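Local coordinates for ABC-type amino acid transport system, periplasmic component (Caldanaerobacter subterraneus subsp. tengcongensis MB4, PDB 4YMX), which binds arginine as the periplasmic substrate-binding component of an amino acid ABC transporter, at residues R127-I138 and K205-N216. Sequence-based numbering, arbitrary orientation. Where two conformers were deposited one is given.
Sequences RQVVVVKNDSPI and KDMKILYMDEIN
Val130 and Leu210 form a hydrogen-bonded antiparallel pair, with Leu210 N to Val130 O at 2.7 Å. Val132 pairs with Lys208 in the same way. The bonds add strand 207-210 to the edge of the mixed five-strand sheet of one lobe, as in the two-lobed fold of family 3 solute-binding proteins.

Lys208 can be followed outward. Lys208 CB lies 3.4 Å from Asn134 OD1. CG passes Val132 CG2, and CD stays beside Asn134 OD1. Lys208 CE meets Val132 CG2 at 3.7 Å and also lies near Lys133 O. CG sits between backbone N and carbonyl (chi1 65°), and the extended chain beyond it carries NZ to the Lys133-Ser136 type I turn.

Beyond the strand, Asn216 OD1 accepts from Gln128 N (2.8 Å, 167° at the hydrogen), with the donor above the carbonyl plane. With an alanine in place of Asn216, Gln128 N would probably lose this acceptor. On one face, Val130 CG2 touches Met212 SD; on the other, Val129 CG2 meets Ile209 CG2.

Backbone bonds thus set the register and apolar branches meet on both faces. The Lys208 ammonium, probably charged, bonds Asn134 O weakly and two waters that link it to the Asn134, Ser136 and Ile138 carbonyls.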
# COMPACT_ATOMS: atom_id res chain seq x y z
N ARG A 127 0.32 -9.83 0.64
CA ARG A 127 1.39 -10.70 1.11
C ARG A 127 2.72 -9.94 1.08
O ARG A 127 3.03 -9.28 0.10
CB ARG A 127 1.49 -11.93 0.20
CG ARG A 127 2.61 -12.90 0.56
CD ARG A 127 2.91 -13.85 -0.60
NE ARG A 127 1.73 -14.60 -1.03
CZ ARG A 127 1.32 -15.74 -0.48
NH1 ARG A 127 1.99 -16.26 0.54
NH2 ARG A 127 0.24 -16.35 -0.94
N GLN A 128 3.49 -10.04 2.16
CA GLN A 128 4.84 -9.47 2.21
C GLN A 128 5.81 -10.38 1.49
O GLN A 128 5.76 -11.61 1.64
CB GLN A 128 5.31 -9.31 3.66
CG GLN A 128 4.43 -8.40 4.49
CD GLN A 128 4.37 -7.00 3.92
OE1 GLN A 128 5.41 -6.38 3.66
NE2 GLN A 128 3.16 -6.50 3.72
N VAL A 129 6.70 -9.78 0.71
CA VAL A 129 7.78 -10.52 0.08
C VAL A 129 9.09 -9.76 0.24
O VAL A 129 9.13 -8.63 0.73
CB VAL A 129 7.52 -10.76 -1.42
CG1 VAL A 129 6.18 -11.45 -1.65
CG2 VAL A 129 7.62 -9.46 -2.22
N VAL A 130 10.17 -10.39 -0.18
CA VAL A 130 11.48 -9.77 -0.19
C VAL A 130 11.93 -9.56 -1.64
O VAL A 130 11.73 -10.44 -2.48
CB VAL A 130 12.49 -10.64 0.58
CG1 VAL A 130 13.91 -10.09 0.42
CG2 VAL A 130 12.10 -10.73 2.06
N VAL A 131 12.47 -8.39 -1.94
CA VAL A 131 13.04 -8.12 -3.25
C VAL A 131 14.56 -8.00 -3.13
O VAL A 131 15.06 -7.32 -2.22
CB VAL A 131 12.48 -6.81 -3.87
CG1 VAL A 131 13.06 -6.59 -5.26
CG2 VAL A 131 10.96 -6.85 -3.93
N VAL A 132 15.29 -8.66 -4.02
CA VAL A 132 16.75 -8.59 -4.07
C VAL A 132 17.19 -8.47 -5.52
O VAL A 132 16.38 -8.66 -6.43
CB VAL A 132 17.40 -9.86 -3.44
CG1 VAL A 132 17.04 -9.98 -1.96
CG2 VAL A 132 17.01 -11.12 -4.21
N LYS A 133 18.47 -8.17 -5.75
CA LYS A 133 19.01 -8.21 -7.10
C LYS A 133 19.13 -9.66 -7.57
O LYS A 133 19.22 -10.58 -6.75
CB LYS A 133 20.38 -7.55 -7.17
CG LYS A 133 20.39 -6.06 -6.91
CD LYS A 133 19.80 -5.31 -8.09
CE LYS A 133 20.43 -3.94 -8.27
NZ LYS A 133 21.82 -3.99 -8.79
N ASN A 134 19.14 -9.85 -8.89
CA ASN A 134 19.22 -11.20 -9.45
C ASN A 134 20.44 -11.99 -8.98
O ASN A 134 20.37 -13.21 -8.81
CB ASN A 134 19.17 -11.16 -10.98
CG ASN A 134 17.77 -10.89 -11.50
OD1 ASN A 134 16.78 -11.11 -10.79
ND2 ASN A 134 17.67 -10.41 -12.73
N ASP A 135 21.55 -11.29 -8.74
CA ASP A 135 22.78 -11.95 -8.32
C ASP A 135 23.03 -11.85 -6.83
O ASP A 135 24.16 -11.97 -6.36
CB ASP A 135 23.99 -11.41 -9.09
CG ASP A 135 24.30 -9.96 -8.76
OD1 ASP A 135 23.45 -9.26 -8.18
OD2 ASP A 135 25.42 -9.50 -9.11
N SER A 136 21.96 -11.63 -6.06
CA SER A 136 22.09 -11.49 -4.62
C SER A 136 22.55 -12.79 -3.98
O SER A 136 22.14 -13.87 -4.40
CB SER A 136 20.73 -11.12 -4.04
OG SER A 136 20.76 -11.13 -2.62
N PRO A 137 23.36 -12.69 -2.92
CA PRO A 137 23.71 -13.88 -2.13
C PRO A 137 22.60 -14.33 -1.19
O PRO A 137 22.72 -15.35 -0.51
CB PRO A 137 24.92 -13.41 -1.33
CG PRO A 137 24.68 -11.93 -1.14
CD PRO A 137 24.03 -11.47 -2.43
N ILE A 138 21.50 -13.57 -1.13
CA ILE A 138 20.38 -13.94 -0.27
C ILE A 138 19.44 -14.90 -0.98
O ILE A 138 18.95 -14.60 -2.06
CB ILE A 138 19.59 -12.67 0.12
CG1 ILE A 138 20.47 -11.76 0.97
CG2 ILE A 138 18.28 -13.04 0.83
CD1 ILE A 138 19.89 -10.37 1.16
N LYS A 205 14.36 -4.69 -14.16
CA LYS A 205 14.53 -6.02 -14.73
C LYS A 205 15.64 -6.85 -14.08
O LYS A 205 15.70 -8.06 -14.29
CB LYS A 205 14.73 -5.90 -16.24
CG LYS A 205 13.50 -5.36 -16.96
CD LYS A 205 13.79 -4.97 -18.40
CE LYS A 205 12.50 -4.65 -19.14
NZ LYS A 205 11.65 -3.68 -18.40
N ASP A 206 16.50 -6.21 -13.30
CA ASP A 206 17.58 -6.94 -12.64
C ASP A 206 17.25 -7.29 -11.19
O ASP A 206 18.13 -7.61 -10.39
CB ASP A 206 18.88 -6.15 -12.75
CG ASP A 206 19.43 -6.16 -14.16
OD1 ASP A 206 19.44 -7.25 -14.78
OD2 ASP A 206 19.82 -5.08 -14.65
N MET A 207 15.96 -7.23 -10.84
CA MET A 207 15.51 -7.64 -9.52
C MET A 207 14.59 -8.85 -9.58
O MET A 207 13.96 -9.14 -10.60
CB MET A 207 14.79 -6.47 -8.82
CG MET A 207 15.70 -5.29 -8.52
SD MET A 207 14.75 -3.94 -7.83
CE MET A 207 16.00 -2.65 -7.73
N LYS A 208 14.50 -9.56 -8.45
CA LYS A 208 13.62 -10.71 -8.32
C LYS A 208 12.93 -10.72 -6.96
O LYS A 208 13.42 -10.12 -6.00
CB LYS A 208 14.38 -12.02 -8.54
CG LYS A 208 15.44 -12.30 -7.49
CD LYS A 208 16.21 -13.56 -7.80
CE LYS A 208 17.32 -13.73 -6.78
NZ LYS A 208 18.10 -14.97 -7.07
N ILE A 209 11.80 -11.40 -6.90
CA ILE A 209 11.04 -11.55 -5.67
C ILE A 209 11.40 -12.88 -5.03
O ILE A 209 11.42 -13.92 -5.71
CB ILE A 209 9.55 -11.50 -5.97
CG1 ILE A 209 9.18 -10.14 -6.54
CG2 ILE A 209 8.73 -11.80 -4.71
CD1 ILE A 209 7.75 -10.04 -7.08
N LEU A 210 11.68 -12.85 -3.73
CA LEU A 210 11.81 -14.07 -2.94
C LEU A 210 10.58 -14.21 -2.05
O LEU A 210 10.28 -13.33 -1.22
CB LEU A 210 13.09 -14.06 -2.10
CG LEU A 210 14.37 -13.92 -2.92
CD1 LEU A 210 15.60 -13.87 -2.03
CD2 LEU A 210 14.48 -15.05 -3.94
N TYR A 211 9.86 -15.31 -2.25
CA TYR A 211 8.68 -15.63 -1.44
C TYR A 211 9.11 -16.39 -0.19
O TYR A 211 9.25 -17.61 -0.21
CB TYR A 211 7.67 -16.44 -2.26
CG TYR A 211 7.09 -15.61 -3.38
CD1 TYR A 211 5.97 -14.82 -3.17
CD2 TYR A 211 7.68 -15.59 -4.64
CE1 TYR A 211 5.44 -14.04 -4.18
CE2 TYR A 211 7.16 -14.79 -5.66
CZ TYR A 211 6.04 -14.03 -5.42
OH TYR A 211 5.53 -13.24 -6.43
N MET A 212 9.34 -15.66 0.89
CA MET A 212 9.77 -16.29 2.15
C MET A 212 8.59 -16.38 3.10
O MET A 212 7.98 -15.36 3.41
CB MET A 212 10.87 -15.45 2.78
CG MET A 212 12.04 -15.17 1.87
SD MET A 212 13.31 -14.28 2.76
CE MET A 212 14.58 -14.16 1.52
N ASP A 213 8.29 -17.58 3.57
CA ASP A 213 7.18 -17.78 4.49
C ASP A 213 7.26 -16.82 5.68
O ASP A 213 6.28 -16.15 6.03
CB ASP A 213 7.17 -19.22 5.03
CG ASP A 213 6.64 -20.23 4.03
OD1 ASP A 213 6.19 -19.83 2.93
OD2 ASP A 213 6.65 -21.44 4.36
N GLU A 214 8.43 -16.72 6.27
CA GLU A 214 8.55 -16.07 7.56
C GLU A 214 8.44 -14.55 7.53
O GLU A 214 8.13 -13.93 8.55
CB GLU A 214 9.84 -16.51 8.25
CG GLU A 214 9.80 -17.97 8.70
CD GLU A 214 11.13 -18.43 9.25
OE1 GLU A 214 11.94 -18.93 8.45
OE2 GLU A 214 11.35 -18.30 10.48
N ILE A 215 8.66 -13.93 6.37
CA ILE A 215 8.56 -12.48 6.30
C ILE A 215 7.10 -12.04 6.31
O ILE A 215 6.80 -10.89 6.61
CB ILE A 215 9.30 -11.90 5.07
CG1 ILE A 215 9.60 -10.41 5.26
CG2 ILE A 215 8.50 -12.12 3.80
CD1 ILE A 215 10.67 -10.11 6.29
N ASN A 216 6.20 -12.97 6.01
CA ASN A 216 4.78 -12.64 5.91
C ASN A 216 4.02 -12.82 7.23
O ASN A 216 2.78 -12.81 7.25
CB ASN A 216 4.14 -13.47 4.79
CG ASN A 216 2.79 -12.93 4.35
OD1 ASN A 216 2.61 -11.71 4.22
ND2 ASN A 216 1.82 -13.83 4.15
O HOH W 1 6.72 -14.05 1.11
O HOH W 2 18.45 -14.86 -10.03
O HOH W 3 19.70 -14.96 -4.68